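Local coordinates for protein ANGPTL4 C-terminal chain (Homo sapiens, PDB 6U1U) that forms the C-terminal fibrinogen-like domain of a secreted protein that mediates inactivation of lipoprotein lipase and helps regulate triglyceride clearance from the blood, at residues 91-96 with 197-202. Numbering follows the deposited sequence.
Sequences VQLRDW and KTWRGR. With PLM (palmitic acid), chain B.
Arg200 and Asp95 form a salt bridge in this fibrinogen C-terminal domain, where the short, weakly bonded helix 197-200 meets the end of strand 87-94 and the loop residue just after it. The guanidinium grips side-on, and both of its bonds go to one oxygen. Arg200 NE reaches Asp95 OD2 at 3.0 Å, on the lone pair facing away from the other oxygen. Arg200 NH2 reaches the same Asp95 OD2 at 3.1 Å, nearly in line with the C-O bond. The carboxylate and guanidinium planes are 27° apart. Beside the bridge, the six-membered ring of Trp199 meets the strand. Its CZ3 touches Leu93 CB at 3.7 Å, and its CH2 points at Asp95 N, also at 3.7 Å. This backbone nitrogen lies at the ring edge. CG of Trp199 is anti to its backbone N (chi1 -170°), which sends the indole toward the strand.

The guanidinium of Arg200 lies over the indole, with Trp199 CE2 3.6 Å from its plane. An alanine in place of Arg200 would probably leave Asp95 OD2 without its cationic partner and uncover that part of the indole. Asp95 OD1 accepts from the backbone N of Asp97 and Asn99, which probably holds the carboxylate in place for Arg200. Lys197, at the start of the helix, binds the carboxylate of the palmitic acid, which is also hydrogen-bonded to Thr169 OG1. Lys197 NZ donates to both oxygens, lying 3.1 Å from O1 and 3.2 Å from O2 of the palmitic acid.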
loop_
_atom_site.group_PDB
_atom_site.type_symbol
_atom_site.label_atom_id
_atom_site.label_comp_id
_atom_site.label_asym_id
_atom_site.label_seq_id
_atom_site.Cartn_x
_atom_site.Cartn_y
_atom_site.Cartn_z
ATOM N N VAL A 91 1.441 -4.345 6.930
ATOM C CA VAL A 91 1.114 -2.932 7.018
ATOM C C VAL A 91 1.618 -2.475 8.374
ATOM O O VAL A 91 1.215 -3.038 9.397
ATOM C CB VAL A 91 -0.395 -2.688 6.880
ATOM C CG1 VAL A 91 -0.716 -1.206 7.139
ATOM C CG2 VAL A 91 -0.881 -3.102 5.466
ATOM N N GLN A 92 2.523 -1.500 8.391
ATOM C CA GLN A 92 3.147 -1.063 9.639
ATOM C C GLN A 92 2.871 0.414 9.835
ATOM O O GLN A 92 3.117 1.218 8.926
ATOM C CB GLN A 92 4.637 -1.361 9.631
ATOM C CG GLN A 92 4.820 -2.850 9.251
ATOM C CD GLN A 92 6.219 -3.421 9.338
ATOM O OE1 GLN A 92 7.228 -2.713 9.227
ATOM N NE2 GLN A 92 6.279 -4.748 9.488
ATOM N N LEU A 93 2.352 0.762 11.020
ATOM C CA LEU A 93 1.870 2.105 11.312
ATOM C C LEU A 93 2.554 2.638 12.561
ATOM O O LEU A 93 2.833 1.885 13.492
ATOM C CB LEU A 93 0.343 2.122 11.543
ATOM C CG LEU A 93 -0.515 1.300 10.563
ATOM C CD1 LEU A 93 -1.988 1.193 11.020
ATOM C CD2 LEU A 93 -0.441 1.922 9.149
ATOM N N ARG A 94 2.817 3.958 12.582
ATOM C CA ARG A 94 3.459 4.581 13.737
ATOM C C ARG A 94 2.696 5.847 14.096
ATOM O O ARG A 94 2.328 6.629 13.205
ATOM C CB ARG A 94 4.943 4.907 13.458
ATOM C CG ARG A 94 5.699 5.452 14.682
ATOM C CD ARG A 94 7.085 5.962 14.292
ATOM N NE ARG A 94 7.852 4.974 13.526
ATOM C CZ ARG A 94 8.803 5.277 12.638
ATOM N NH1 ARG A 94 9.111 6.555 12.392
ATOM N NH2 ARG A 94 9.450 4.299 11.992
ATOM N N ASP A 95 2.439 6.054 15.392
ATOM C CA ASP A 95 1.719 7.259 15.760
ATOM C C ASP A 95 2.719 8.263 16.309
ATOM O O ASP A 95 3.931 8.036 16.302
ATOM C CB ASP A 95 0.556 6.968 16.734
ATOM C CG ASP A 95 1.020 6.521 18.121
ATOM O OD1 ASP A 95 2.190 6.752 18.486
ATOM O OD2 ASP A 95 0.192 5.923 18.838
ATOM N N TRP A 96 2.202 9.399 16.757
ATOM C CA TRP A 96 3.093 10.488 17.135
ATOM C C TRP A 96 3.626 10.347 18.549
ATOM O O TRP A 96 4.471 11.153 18.963
ATOM C CB TRP A 96 2.375 11.812 16.962
ATOM C CG TRP A 96 2.289 12.191 15.501
ATOM C CD1 TRP A 96 1.270 11.892 14.656
ATOM C CD2 TRP A 96 3.260 12.905 14.732
ATOM N NE1 TRP A 96 1.547 12.375 13.405
ATOM C CE2 TRP A 96 2.757 13.006 13.423
ATOM C CE3 TRP A 96 4.511 13.465 15.019
ATOM C CZ2 TRP A 96 3.446 13.660 12.403
ATOM C CZ3 TRP A 96 5.202 14.122 14.001
ATOM C CH2 TRP A 96 4.670 14.212 12.707
ATOM N N LYS A 197 -8.412 3.732 10.057
ATOM C CA LYS A 197 -9.487 4.133 10.966
ATOM C C LYS A 197 -9.511 3.279 12.226
ATOM O O LYS A 197 -9.578 3.813 13.343
ATOM C CB LYS A 197 -10.832 4.073 10.246
ATOM C CG LYS A 197 -12.030 4.462 11.187
ATOM C CD LYS A 197 -13.285 4.667 10.385
ATOM C CE LYS A 197 -13.906 3.320 10.017
ATOM N NZ LYS A 197 -14.944 3.439 8.931
ATOM N N THR A 198 -9.359 1.969 12.078
ATOM C CA THR A 198 -9.521 1.065 13.221
ATOM C C THR A 198 -8.363 1.069 14.210
ATOM O O THR A 198 -8.496 0.455 15.275
ATOM C CB THR A 198 -9.751 -0.369 12.736
ATOM O OG1 THR A 198 -8.687 -0.759 11.861
ATOM C CG2 THR A 198 -11.049 -0.472 11.993
ATOM N N TRP A 199 -7.241 1.733 13.927
ATOM C CA TRP A 199 -6.205 1.879 14.951
ATOM C C TRP A 199 -6.386 3.198 15.706
ATOM O O TRP A 199 -6.852 3.204 16.848
ATOM C CB TRP A 199 -4.805 1.735 14.346
ATOM C CG TRP A 199 -3.739 1.648 15.409
ATOM C CD1 TRP A 199 -3.814 0.944 16.583
ATOM C CD2 TRP A 199 -2.451 2.284 15.401
ATOM N NE1 TRP A 199 -2.659 1.116 17.313
ATOM C CE2 TRP A 199 -1.808 1.934 16.612
ATOM C CE3 TRP A 199 -1.788 3.134 14.504
ATOM C CZ2 TRP A 199 -0.523 2.366 16.924
ATOM C CZ3 TRP A 199 -0.493 3.577 14.832
ATOM C CH2 TRP A 199 0.115 3.198 16.032
ATOM N N ARG A 200 -6.064 4.328 15.082
ATOM C CA ARG A 200 -6.092 5.593 15.806
ATOM C C ARG A 200 -7.269 6.483 15.458
ATOM O O ARG A 200 -7.377 7.584 16.019
ATOM C CB ARG A 200 -4.786 6.363 15.593
ATOM C CG ARG A 200 -3.595 5.755 16.324
ATOM C CD ARG A 200 -3.831 5.681 17.810
ATOM N NE ARG A 200 -2.673 5.169 18.540
ATOM C CZ ARG A 200 -2.724 4.133 19.376
ATOM N NH1 ARG A 200 -3.872 3.500 19.587
ATOM N NH2 ARG A 200 -1.627 3.726 20.002
ATOM N N GLY A 201 -8.131 6.069 14.546
ATOM C CA GLY A 201 -9.307 6.838 14.209
ATOM C C GLY A 201 -9.246 7.383 12.783
ATOM O O GLY A 201 -8.184 7.486 12.161
ATOM N N ARG A 202 -10.424 7.772 12.283
ATOM C CA ARG A 202 -10.550 8.279 10.916
ATOM C C ARG A 202 -9.695 9.519 10.685
ATOM O O ARG A 202 -9.168 9.721 9.592
ATOM C CB ARG A 202 -12.023 8.577 10.607
ATOM C CG ARG A 202 -12.301 9.372 9.319
ATOM C CD ARG A 202 -11.955 8.564 8.085
ATOM N NE ARG A 202 -12.138 9.281 6.822
ATOM C CZ ARG A 202 -11.213 10.066 6.284
ATOM N NH1 ARG A 202 -10.068 10.289 6.929
ATOM N NH2 ARG A 202 -11.441 10.665 5.124
HETATM C C1 PLM B . -15.011 0.855 6.493
HETATM O O1 PLM B . -15.169 2.043 6.131
HETATM O O2 PLM B . -14.758 0.527 7.660
HETATM C C2 PLM B . -15.210 -0.247 5.461
HETATM C C3 PLM B . -14.414 -1.514 5.562
HETATM C C4 PLM B . -14.075 -2.082 4.193
HETATM C C5 PLM B . -12.845 -2.946 4.125
HETATM C C6 PLM B . -12.148 -2.967 2.777
HETATM C C7 PLM B . -10.667 -3.233 2.848
HETATM C C8 PLM B . -9.834 -2.748 1.689
HETATM C C9 PLM B . -9.234 -1.407 1.922
HETATM C CA PLM B . -7.800 -1.286 1.614
HETATM C CB PLM B . -6.879 -2.026 2.501
HETATM C CC PLM B . -5.539 -2.175 1.899
HETATM C CD PLM B . -4.476 -2.568 2.829
HETATM C CE PLM B . -4.880 -3.676 3.721
HETATM C CF PLM B . -4.364 -5.017 3.372
HETATM C CG PLM B . -5.440 -5.950 2.928
#